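Local coordinates for protein putative glycerophosphodiester phosphodiesterase (Galdieria sulphuraria, PDB 2O55) that is a putative member of the glycerophosphodiester phosphodiesterase family, built on a TIM-barrel fold, whose precise role is not established, at residues Glu41-Val46 against Glu114-Glu119; Phe149-Leu154 against Ile166-Asn171; Gly192-Phe197 against Thr216-Trp221. All blocks are in the same frame, centred on the assembly; numbering follows the deposited sequence.

All three contacts lie on one curled sheet and are met in series along the chain. Their centres are about 11 Å apart for contacts 1 and 2, 12 Å for contacts 2 and 3, and 16 Å for contacts 1 and 3. E114 of contact 1 reaches the other two: OE2 packs 3.5 Å from CD1 of L169, and OE1 lies 3.5 Å from CH2 of W218. Strands 165-169 and 192-196 are neighbours, so contacts 2 and 3 join through the backbone, probably by a hydrogen bond from F170 N to S194 O (2.8 Å). Contacts 1 and 2 share one sulfate, contact 2 binds a second and contact 3 a third; all probably come from the crystallisation liquor, though such ions often mark pockets.

Contact 1. Residues Glu41-Val46 against Glu114-Glu119; sequences ETDLRV and ELKGEE. With SO4 (sulfate ion), chain C.
Three carboxylates gather where two parallel strands meet: E41 and D43 from one, E114 from the other. OE1 of E114 lies 3.7 Å from D43 OD1 and 3.9 Å from E41 OE1. The E41 and E114 carboxylate planes are turned 76° against each other. The E114 chain is extended, with CG anti to the backbone N (chi1 -174°); E41 OE1 rests on its CB (3.4 Å), while its carboxylate reaches toward D43. N24 bonds D43 OD2 through ND2 and the neighbouring T42 OG1 through OD1.

Backbone bonds hold the strands in register, from E114 N to T42 O (2.8 Å) and from L44 N to E114 O (2.7 Å), with D43 beside E114 and L44 beside L115. On the face opposite the carboxylates, CD1 of L44 meets CD2 of L115 at 3.7 Å, and L131 of helix 127-136 packs on both leucines.

Beyond the end of strand 110-115, K116 CB lies over one face of the R45 guanidinium; E118 OE1, 4.4 Å from R45 NE, is too far for a salt bridge. The K116 chain bends at chi2 (-90°) and brings NZ to sulfate O2 (3.0 Å), while G117 N donates to O4 of the same ion; H150 NE2 also donates to it. The chemistry is therefore divided: the clustered acids would suit a cation, although no metal is modelled among these segments, whereas K116 and G117 form an anion site next to them.

Contact 2. Residues Phe149-Leu154 against Ile166-Asn171; sequences FHHEAL and ITYLFN. With SO4 (sulfate ion), chain D; SO4 (sulfate ion), chain C.
Within the beta-alpha-beta unit of strand 144-148, helix 151-160 and strand 165-169, H151 near the start of the helix lies flat on Y168 of the second strand. The rings form an offset stack with planes only 4° apart and centroids 4.0 Å from each other, and CB of H151 stands over the phenol face as well. Carbonyl O of F149 sits above the opposite face of the imidazole. NE2 of H151 donates to L169 O (3.0 Å, 142° at the hydrogen), approaching from above the carbonyl plane rather than within it. An edge of the same ring is directed at the face of F170, with planes at 60°, which completes an aromatic cluster of H151, Y168 and F170.

L169 packs on F149: its CB lies over the face of the ring, 4.1 Å from the centroid, while F170 O approaches the ring edge near its plane. About one turn into helix 151-160, L154 brings CD1 obliquely to CD1 of Y168 (3.5 Å) and rests CB against I166 CD1 (3.8 Å).

Two sulfates lie against this corner, one held by H150 NE2 (2.7 Å) together with K116 NZ and G117 N. Stack and hydrogen bond together fix the rotation of the H151 ring, while the backbone N-H of H151, and more weakly that of E152, meets the second anion, an attraction the helix dipole would probably strengthen.

Contact 3. Residues Gly192-Phe197 against Thr216-Trp221; sequences GVSMLF and TVWMPW. With SO4 (sulfate ion), chain B.
L196 forks between two rings: CD1 lies against the pyrrole side of W218, 3.6 Å from its CD1, and CD2 reaches CG of P220 at 4.1 Å. Leucine and indole run side by side in the same direction, so the branched end of one follows the flank of the other. Further back along this face, S194 fills the notch between T216 and W218. Its CB meets T216 CB at 4.0 Å, and OG, set anti to the backbone N (chi1 171°), stands 3.8 Å from W218 CB.

On the side of V217, F197 is the bump. Its CB sits in a hollow made by V217 CG1 and the selenium of M219, a selenomethionine, with CB to SE at 3.6 Å. The M219 chain bends at chi2 and curls SE obliquely beside the phenyl ring, a Met-aromatic contact with CE over the ring face, offset toward the rim; V217 CG1 meets CD2 of F197 obliquely. C233 of helix 227-236 backs V217, M219 and F197.

Strands 192-196 and 214-218 are parallel neighbours of the barrel sheet, joined through helix 202-210 in a beta-alpha-beta unit, and the short segments cross at -32°. Four backbone bonds zip them together: T216 N to V193 O, M195 N to T216 O, W218 N to M195 O and F197 N to W218 O (3.2 Å).

The indole edge leads away from this seam. NE1 of W218 donates almost straight, at 173°, to sulfate O1 (2.9 Å), an ion that R13 and H56 also hold, while W221 N reaches O3 only weakly.

Contact 1. Residues Glu41-Val46 against Glu114-Glu119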
loop_
_atom_site.group_PDB
_atom_site.type_symbol
_atom_site.label_atom_id
_atom_site.label_comp_id
_atom_site.label_asym_id
_atom_site.label_seq_id
_atom_site.Cartn_x
_atom_site.Cartn_y
_atom_site.Cartn_z
ATOM N N GLU A 41 2.086 -2.986 2.600
ATOM C CA GLU A 41 1.472 -1.837 1.976
ATOM C C GLU A 41 1.802 -0.668 2.870
ATOM O O GLU A 41 1.791 -0.811 4.077
ATOM C CB GLU A 41 -0.041 -2.026 1.867
ATOM C CG GLU A 41 -0.769 -0.925 1.102
ATOM C CD GLU A 41 -1.031 0.359 1.942
ATOM O OE1 GLU A 41 -1.044 1.453 1.339
ATOM O OE2 GLU A 41 -1.225 0.303 3.192
ATOM N N THR A 42 2.111 0.487 2.283
ATOM C CA THR A 42 2.262 1.733 3.050
ATOM C C THR A 42 1.762 2.959 2.279
ATOM O O THR A 42 1.580 2.919 1.056
ATOM C CB THR A 42 3.702 1.941 3.566
ATOM O OG1 THR A 42 3.698 2.934 4.589
ATOM C CG2 THR A 42 4.601 2.394 2.473
ATOM N N ASP A 43 1.558 4.045 3.017
ATOM C CA ASP A 43 0.860 5.216 2.516
ATOM C C ASP A 43 1.798 6.407 2.327
ATOM O O ASP A 43 2.288 6.964 3.305
ATOM C CB ASP A 43 -0.249 5.580 3.511
ATOM C CG ASP A 43 -1.188 4.393 3.826
ATOM O OD1 ASP A 43 -1.888 3.908 2.898
ATOM O OD2 ASP A 43 -1.234 3.965 5.011
ATOM N N LEU A 44 2.041 6.804 1.078
ATOM C CA LEU A 44 2.951 7.927 0.772
ATOM C C LEU A 44 2.252 9.270 0.757
ATOM O O LEU A 44 1.264 9.441 0.037
ATOM C CB LEU A 44 3.618 7.750 -0.593
ATOM C CG LEU A 44 4.252 6.419 -0.966
ATOM C CD1 LEU A 44 4.953 6.593 -2.297
ATOM C CD2 LEU A 44 5.219 5.943 0.112
ATOM N N ARG A 45 2.761 10.219 1.544
ATOM C CA ARG A 45 2.350 11.624 1.434
ATOM C C ARG A 45 3.595 12.499 1.466
ATOM O O ARG A 45 4.662 12.064 1.924
ATOM C CB ARG A 45 1.371 12.045 2.549
ATOM C CG ARG A 45 0.278 11.030 2.892
ATOM C CD ARG A 45 -0.672 11.517 3.953
ATOM N NE ARG A 45 -1.874 12.063 3.346
ATOM C CZ ARG A 45 -3.063 11.465 3.355
ATOM N NH1 ARG A 45 -3.228 10.302 3.966
ATOM N NH2 ARG A 45 -4.102 12.041 2.756
ATOM N N VAL A 46 3.456 13.732 0.990
ATOM C CA VAL A 46 4.577 14.674 0.928
ATOM C C VAL A 46 4.422 15.797 1.948
ATOM O O VAL A 46 3.384 16.460 1.987
ATOM C CB VAL A 46 4.716 15.274 -0.489
ATOM C CG1 VAL A 46 5.623 16.532 -0.483
ATOM C CG2 VAL A 46 5.219 14.214 -1.467
ATOM N N GLU A 114 0.967 3.145 -1.632
ATOM C CA GLU A 114 -0.188 3.944 -2.047
ATOM C C GLU A 114 0.113 5.465 -2.065
ATOM O O GLU A 114 0.555 6.054 -1.065
ATOM C CB GLU A 114 -1.472 3.636 -1.253
ATOM C CG GLU A 114 -2.679 4.395 -1.838
ATOM C CD GLU A 114 -4.016 4.145 -1.144
ATOM O OE1 GLU A 114 -4.027 3.533 -0.039
ATOM O OE2 GLU A 114 -5.055 4.581 -1.730
ATOM N N LEU A 115 -0.123 6.080 -3.217
ATOM C CA LEU A 115 -0.076 7.518 -3.307
ATOM C C LEU A 115 -1.353 8.101 -2.691
ATOM O O LEU A 115 -2.367 8.258 -3.368
ATOM C CB LEU A 115 0.110 7.955 -4.770
ATOM C CG LEU A 115 1.125 7.222 -5.675
ATOM C CD1 LEU A 115 1.291 7.958 -7.011
ATOM C CD2 LEU A 115 2.482 7.037 -4.991
ATOM N N LYS A 116 -1.288 8.374 -1.392
ATOM C CA LYS A 116 -2.377 9.004 -0.662
ATOM C C LYS A 116 -2.347 10.489 -0.968
ATOM O O LYS A 116 -1.475 11.235 -0.512
ATOM C CB LYS A 116 -2.279 8.728 0.838
ATOM C CG LYS A 116 -3.048 7.501 1.311
ATOM C CD LYS A 116 -4.467 7.853 1.706
ATOM C CE LYS A 116 -5.346 6.603 1.816
ATOM N NZ LYS A 116 -6.759 6.960 2.204
ATOM N N GLY A 117 -3.351 10.908 -1.727
ATOM C CA GLY A 117 -3.132 11.896 -2.758
ATOM C C GLY A 117 -4.043 13.072 -2.797
ATOM O O GLY A 117 -5.140 13.034 -3.356
ATOM N N GLU A 118 -3.571 14.139 -2.190
ATOM C CA GLU A 118 -4.076 15.430 -2.539
ATOM C C GLU A 118 -3.352 15.719 -3.858
ATOM O O GLU A 118 -3.992 15.868 -4.902
ATOM C CB GLU A 118 -3.743 16.451 -1.436
ATOM C CG GLU A 118 -4.431 16.203 -0.066
ATOM C CD GLU A 118 -3.507 16.552 1.101
ATOM O OE1 GLU A 118 -2.483 15.846 1.252
ATOM O OE2 GLU A 118 -3.788 17.525 1.857
ATOM N N GLU A 119 -2.018 15.689 -3.805
ATOM C CA GLU A 119 -1.170 16.267 -4.853
ATOM C C GLU A 119 -0.208 15.312 -5.593
ATOM O O GLU A 119 0.810 15.729 -6.164
ATOM C CB GLU A 119 -0.402 17.459 -4.280
ATOM C CG GLU A 119 0.692 17.081 -3.289
ATOM C CD GLU A 119 1.789 18.130 -3.265
ATOM O OE1 GLU A 119 2.924 17.809 -3.698
ATOM O OE2 GLU A 119 1.502 19.290 -2.850
HETATM S S SO4 C . -6.712 8.962 -1.375
HETATM O O1 SO4 C . -8.049 9.321 -1.831
HETATM O O2 SO4 C . -6.677 9.026 0.085
HETATM O O3 SO4 C . -6.376 7.607 -1.828
HETATM O O4 SO4 C . -5.747 9.905 -1.925
#

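Contact 2. Residues Phe149-Leu154 against Ile166-Asn171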
loop_
_atom_site.group_PDB
_atom_site.type_symbol
_atom_site.label_atom_id
_atom_site.label_comp_id
_atom_site.label_asym_id
_atom_site.label_seq_id
_atom_site.Cartn_x
_atom_site.Cartn_y
_atom_site.Cartn_z
ATOM N N PHE A 149 -6.179 5.043 -5.714
ATOM C CA PHE A 149 -7.568 5.132 -6.141
ATOM C C PHE A 149 -7.704 6.069 -7.305
ATOM O O PHE A 149 -8.580 5.886 -8.145
ATOM C CB PHE A 149 -8.460 5.592 -5.008
ATOM C CG PHE A 149 -8.664 4.551 -3.997
ATOM C CD1 PHE A 149 -8.118 4.681 -2.734
ATOM C CD2 PHE A 149 -9.338 3.379 -4.324
ATOM C CE1 PHE A 149 -8.292 3.682 -1.785
ATOM C CE2 PHE A 149 -9.504 2.377 -3.379
ATOM C CZ PHE A 149 -8.985 2.539 -2.107
ATOM N N HIS A 150 -6.817 7.054 -7.365
ATOM C CA HIS A 150 -6.801 8.041 -8.428
ATOM C C HIS A 150 -5.769 7.690 -9.498
ATOM O O HIS A 150 -4.582 7.903 -9.316
ATOM C CB HIS A 150 -6.523 9.390 -7.802
ATOM C CG HIS A 150 -7.267 9.599 -6.528
ATOM N ND1 HIS A 150 -8.601 9.950 -6.497
ATOM C CD2 HIS A 150 -6.875 9.479 -5.236
ATOM C CE1 HIS A 150 -8.993 10.057 -5.238
ATOM N NE2 HIS A 150 -7.965 9.769 -4.455
ATOM N N HIS A 151 -6.237 7.162 -10.622
ATOM C CA HIS A 151 -5.343 6.540 -11.600
ATOM C C HIS A 151 -4.552 7.511 -12.438
ATOM O O HIS A 151 -3.539 7.143 -13.053
ATOM C CB HIS A 151 -6.085 5.490 -12.435
ATOM C CG HIS A 151 -6.836 4.509 -11.585
ATOM N ND1 HIS A 151 -8.174 4.220 -11.771
ATOM C CD2 HIS A 151 -6.452 3.821 -10.478
ATOM C CE1 HIS A 151 -8.571 3.373 -10.836
ATOM N NE2 HIS A 151 -7.544 3.115 -10.038
ATOM N N GLU A 152 -4.975 8.763 -12.433
ATOM C CA GLU A 152 -4.210 9.771 -13.107
ATOM C C GLU A 152 -2.864 9.929 -12.462
ATOM O O GLU A 152 -1.909 10.238 -13.148
ATOM C CB GLU A 152 -4.914 11.107 -13.105
ATOM C CG GLU A 152 -4.514 11.925 -14.314
ATOM C CD GLU A 152 -4.662 13.421 -14.091
ATOM O OE1 GLU A 152 -3.609 14.104 -13.925
ATOM O OE2 GLU A 152 -5.825 13.912 -14.077
ATOM N N ALA A 153 -2.780 9.711 -11.150
ATOM C CA ALA A 153 -1.514 9.897 -10.427
ATOM C C ALA A 153 -0.457 8.904 -10.911
ATOM O O ALA A 153 0.721 9.251 -11.084
ATOM C CB ALA A 153 -1.717 9.788 -8.928
ATOM N N LEU A 154 -0.898 7.669 -11.145
ATOM C CA LEU A 154 -0.043 6.620 -11.643
ATOM C C LEU A 154 0.467 6.967 -13.032
ATOM O O LEU A 154 1.644 6.822 -13.305
ATOM C CB LEU A 154 -0.821 5.320 -11.666
ATOM C CG LEU A 154 -1.398 4.940 -10.303
ATOM C CD1 LEU A 154 -2.340 3.764 -10.461
ATOM C CD2 LEU A 154 -0.299 4.599 -9.317
ATOM N N ILE A 166 2.676 -0.785 -11.467
ATOM C CA ILE A 166 1.518 -0.111 -10.882
ATOM C C ILE A 166 0.282 -1.010 -10.769
ATOM O O ILE A 166 -0.006 -1.841 -11.647
ATOM C CB ILE A 166 1.175 1.190 -11.627
ATOM C CG1 ILE A 166 0.542 0.902 -12.981
ATOM C CG2 ILE A 166 2.432 2.040 -11.811
ATOM C CD1 ILE A 166 -0.151 2.086 -13.569
ATOM N N THR A 167 -0.429 -0.835 -9.661
ATOM C CA THR A 167 -1.667 -1.548 -9.414
ATOM C C THR A 167 -2.772 -0.515 -9.330
ATOM O O THR A 167 -2.671 0.451 -8.571
ATOM C CB THR A 167 -1.589 -2.327 -8.097
ATOM O OG1 THR A 167 -0.494 -3.237 -8.162
ATOM C CG2 THR A 167 -2.883 -3.112 -7.810
ATOM N N TYR A 168 -3.822 -0.711 -10.117
ATOM C CA TYR A 168 -4.973 0.163 -10.051
ATOM C C TYR A 168 -5.820 -0.291 -8.869
ATOM O O TYR A 168 -6.093 -1.502 -8.724
ATOM C CB TYR A 168 -5.768 0.053 -11.344
ATOM C CG TYR A 168 -5.416 1.050 -12.438
ATOM C CD1 TYR A 168 -4.152 1.638 -12.512
ATOM C CD2 TYR A 168 -6.356 1.367 -13.434
ATOM C CE1 TYR A 168 -3.835 2.548 -13.532
ATOM C CE2 TYR A 168 -6.045 2.269 -14.470
ATOM C CZ TYR A 168 -4.776 2.871 -14.505
ATOM O OH TYR A 168 -4.478 3.792 -15.498
ATOM N N LEU A 169 -6.209 0.669 -8.019
ATOM C CA LEU A 169 -7.072 0.417 -6.866
ATOM C C LEU A 169 -8.525 0.774 -7.176
ATOM O O LEU A 169 -8.799 1.898 -7.591
ATOM C CB LEU A 169 -6.616 1.257 -5.681
ATOM C CG LEU A 169 -5.629 0.708 -4.658
ATOM C CD1 LEU A 169 -5.024 1.859 -3.893
ATOM C CD2 LEU A 169 -6.313 -0.221 -3.695
ATOM N N PHE A 170 -9.455 -0.147 -6.934
ATOM C CA PHE A 170 -10.865 0.143 -7.177
ATOM C C PHE A 170 -11.720 0.362 -5.940
ATOM O O PHE A 170 -11.233 0.287 -4.807
ATOM C CB PHE A 170 -11.484 -0.944 -8.046
ATOM C CG PHE A 170 -10.956 -0.939 -9.421
ATOM C CD1 PHE A 170 -9.951 -1.824 -9.794
ATOM C CD2 PHE A 170 -11.395 0.018 -10.339
ATOM C CE1 PHE A 170 -9.418 -1.775 -11.092
ATOM C CE2 PHE A 170 -10.884 0.065 -11.617
ATOM C CZ PHE A 170 -9.891 -0.824 -12.004
ATOM N N ASN A 171 -13.012 0.606 -6.184
ATOM C CA ASN A 171 -14.026 0.780 -5.151
ATOM C C ASN A 171 -13.709 1.973 -4.250
ATOM O O ASN A 171 -13.832 1.892 -3.012
ATOM C CB ASN A 171 -14.189 -0.489 -4.322
ATOM C CG ASN A 171 -14.206 -1.746 -5.162
ATOM O OD1 ASN A 171 -13.366 -2.623 -4.965
ATOM N ND2 ASN A 171 -15.173 -1.858 -6.090
HETATM S S SO4 D . -8.751 9.870 -11.454
HETATM O O1 SO4 D . -7.967 9.819 -12.678
HETATM O O2 SO4 D . -9.964 10.673 -11.607
HETATM O O3 SO4 D . -9.071 8.486 -11.069
HETATM O O4 SO4 D . -7.932 10.536 -10.452
HETATM S S SO4 C . -6.712 8.962 -1.375
HETATM O O1 SO4 C . -8.049 9.321 -1.831
HETATM O O2 SO4 C . -6.677 9.026 0.085
HETATM O O3 SO4 C . -6.376 7.607 -1.828
HETATM O O4 SO4 C . -5.747 9.905 -1.925
#

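Contact 3. Residues Gly192-Phe197 against Thr216-Trp221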
loop_
_atom_site.group_PDB
_atom_site.type_symbol
_atom_site.label_atom_id
_atom_site.label_comp_id
_atom_site.label_asym_id
_atom_site.label_seq_id
_atom_site.Cartn_x
_atom_site.Cartn_y
_atom_site.Cartn_z
ATOM N N GLY A 192 -1.547 -4.998 -12.152
ATOM C CA GLY A 192 -2.483 -5.593 -11.209
ATOM C C GLY A 192 -3.675 -4.709 -10.918
ATOM O O GLY A 192 -3.661 -3.518 -11.216
ATOM N N VAL A 193 -4.701 -5.320 -10.331
ATOM C CA VAL A 193 -5.876 -4.630 -9.775
ATOM C C VAL A 193 -6.033 -4.988 -8.305
ATOM O O VAL A 193 -5.591 -6.067 -7.853
ATOM C CB VAL A 193 -7.224 -4.992 -10.484
ATOM C CG1 VAL A 193 -7.265 -4.481 -11.904
ATOM C CG2 VAL A 193 -7.482 -6.490 -10.446
ATOM N N SER A 194 -6.682 -4.082 -7.573
ATOM C CA SER A 194 -6.904 -4.284 -6.151
ATOM C C SER A 194 -8.306 -3.838 -5.724
ATOM O O SER A 194 -8.729 -2.707 -6.009
ATOM C CB SER A 194 -5.812 -3.591 -5.350
ATOM O OG SER A 194 -6.129 -3.601 -3.975
HETATM N N MSE A 195 -9.028 -4.722 -5.044
HETATM C CA MSE A 195 -10.436 -4.460 -4.786
HETATM C C MSE A 195 -10.773 -4.645 -3.347
HETATM O O MSE A 195 -10.184 -5.482 -2.678
HETATM C CB MSE A 195 -11.312 -5.415 -5.580
HETATM C CG MSE A 195 -10.531 -6.230 -6.630
HETATM SE SE MSE A 195 -10.503 -5.357 -8.361
HETATM C CE MSE A 195 -12.438 -5.034 -8.410
ATOM N N LEU A 196 -11.758 -3.889 -2.881
ATOM C CA LEU A 196 -12.266 -4.074 -1.538
ATOM C C LEU A 196 -12.997 -5.414 -1.426
ATOM O O LEU A 196 -13.637 -5.889 -2.375
ATOM C CB LEU A 196 -13.106 -2.870 -1.069
ATOM C CG LEU A 196 -12.314 -1.657 -0.530
ATOM C CD1 LEU A 196 -11.226 -1.100 -1.478
ATOM C CD2 LEU A 196 -13.278 -0.562 -0.141
ATOM N N PHE A 197 -12.845 -6.028 -0.266
ATOM C CA PHE A 197 -13.329 -7.357 -0.048
ATOM C C PHE A 197 -14.831 -7.458 -0.257
ATOM O O PHE A 197 -15.273 -8.339 -0.964
ATOM C CB PHE A 197 -12.932 -7.832 1.345
ATOM C CG PHE A 197 -13.393 -9.231 1.673
ATOM C CD1 PHE A 197 -14.279 -9.457 2.734
ATOM C CD2 PHE A 197 -12.947 -10.320 0.937
ATOM C CE1 PHE A 197 -14.701 -10.744 3.052
ATOM C CE2 PHE A 197 -13.367 -11.605 1.251
ATOM C CZ PHE A 197 -14.242 -11.823 2.307
ATOM N N THR A 216 -5.635 -8.431 -5.960
ATOM C CA THR A 216 -5.294 -8.239 -4.573
ATOM C C THR A 216 -6.574 -7.862 -3.836
ATOM O O THR A 216 -7.266 -6.909 -4.223
ATOM C CB THR A 216 -4.246 -7.136 -4.460
ATOM O OG1 THR A 216 -3.093 -7.502 -5.240
ATOM C CG2 THR A 216 -3.876 -6.849 -3.003
ATOM N N VAL A 217 -6.918 -8.630 -2.802
ATOM C CA VAL A 217 -8.000 -8.225 -1.909
ATOM C C VAL A 217 -7.496 -7.179 -0.923
ATOM O O VAL A 217 -6.414 -7.315 -0.309
ATOM C CB VAL A 217 -8.558 -9.395 -1.109
ATOM C CG1 VAL A 217 -9.702 -8.917 -0.242
ATOM C CG2 VAL A 217 -9.030 -10.481 -2.048
ATOM N N TRP A 218 -8.301 -6.142 -0.770
ATOM C CA TRP A 218 -7.974 -5.032 0.095
ATOM C C TRP A 218 -8.938 -5.043 1.284
ATOM O O TRP A 218 -10.164 -5.042 1.096
ATOM C CB TRP A 218 -8.071 -3.730 -0.712
ATOM C CG TRP A 218 -7.758 -2.492 0.056
ATOM C CD1 TRP A 218 -8.592 -1.812 0.910
ATOM C CD2 TRP A 218 -6.527 -1.759 0.031
ATOM N NE1 TRP A 218 -7.954 -0.702 1.411
ATOM C CE2 TRP A 218 -6.687 -0.645 0.888
ATOM C CE3 TRP A 218 -5.302 -1.927 -0.643
ATOM C CZ2 TRP A 218 -5.667 0.286 1.099
ATOM C CZ3 TRP A 218 -4.285 -0.985 -0.436
ATOM C CH2 TRP A 218 -4.478 0.097 0.427
HETATM N N MSE A 219 -8.393 -5.083 2.504
HETATM C CA MSE A 219 -9.231 -4.929 3.709
HETATM C C MSE A 219 -9.135 -3.495 4.228
HETATM O O MSE A 219 -8.068 -3.062 4.633
HETATM C CB MSE A 219 -8.833 -5.922 4.809
HETATM C CG MSE A 219 -8.680 -7.368 4.350
HETATM SE SE MSE A 219 -10.333 -8.204 3.767
HETATM C CE MSE A 219 -9.699 -10.004 3.680
ATOM N N PRO A 220 -10.253 -2.745 4.213
ATOM C CA PRO A 220 -10.167 -1.399 4.773
ATOM C C PRO A 220 -9.716 -1.474 6.217
ATOM O O PRO A 220 -9.866 -2.502 6.863
ATOM C CB PRO A 220 -11.610 -0.899 4.723
ATOM C CG PRO A 220 -12.288 -1.726 3.712
ATOM C CD PRO A 220 -11.614 -3.061 3.734
ATOM N N TRP A 221 -9.158 -0.394 6.727
ATOM C CA TRP A 221 -8.760 -0.398 8.104
ATOM C C TRP A 221 -9.979 -0.673 9.003
ATOM O O TRP A 221 -9.886 -1.422 9.990
ATOM C CB TRP A 221 -8.105 0.932 8.435
ATOM C CG TRP A 221 -7.274 0.900 9.657
ATOM C CD1 TRP A 221 -7.586 1.442 10.872
ATOM C CD2 TRP A 221 -5.990 0.287 9.802
ATOM N NE1 TRP A 221 -6.573 1.207 11.767
ATOM C CE2 TRP A 221 -5.575 0.501 11.137
ATOM C CE3 TRP A 221 -5.150 -0.428 8.938
ATOM C CZ2 TRP A 221 -4.345 0.029 11.628
ATOM C CZ3 TRP A 221 -3.921 -0.903 9.432
ATOM C CH2 TRP A 221 -3.537 -0.669 10.765
HETATM S S SO4 B . -7.943 2.144 3.979
HETATM O O1 SO4 B . -8.897 1.299 3.286
HETATM O O2 SO4 B . -8.682 2.830 5.019
HETATM O O3 SO4 B . -6.966 1.311 4.648
HETATM O O4 SO4 B . -7.234 3.065 3.086
#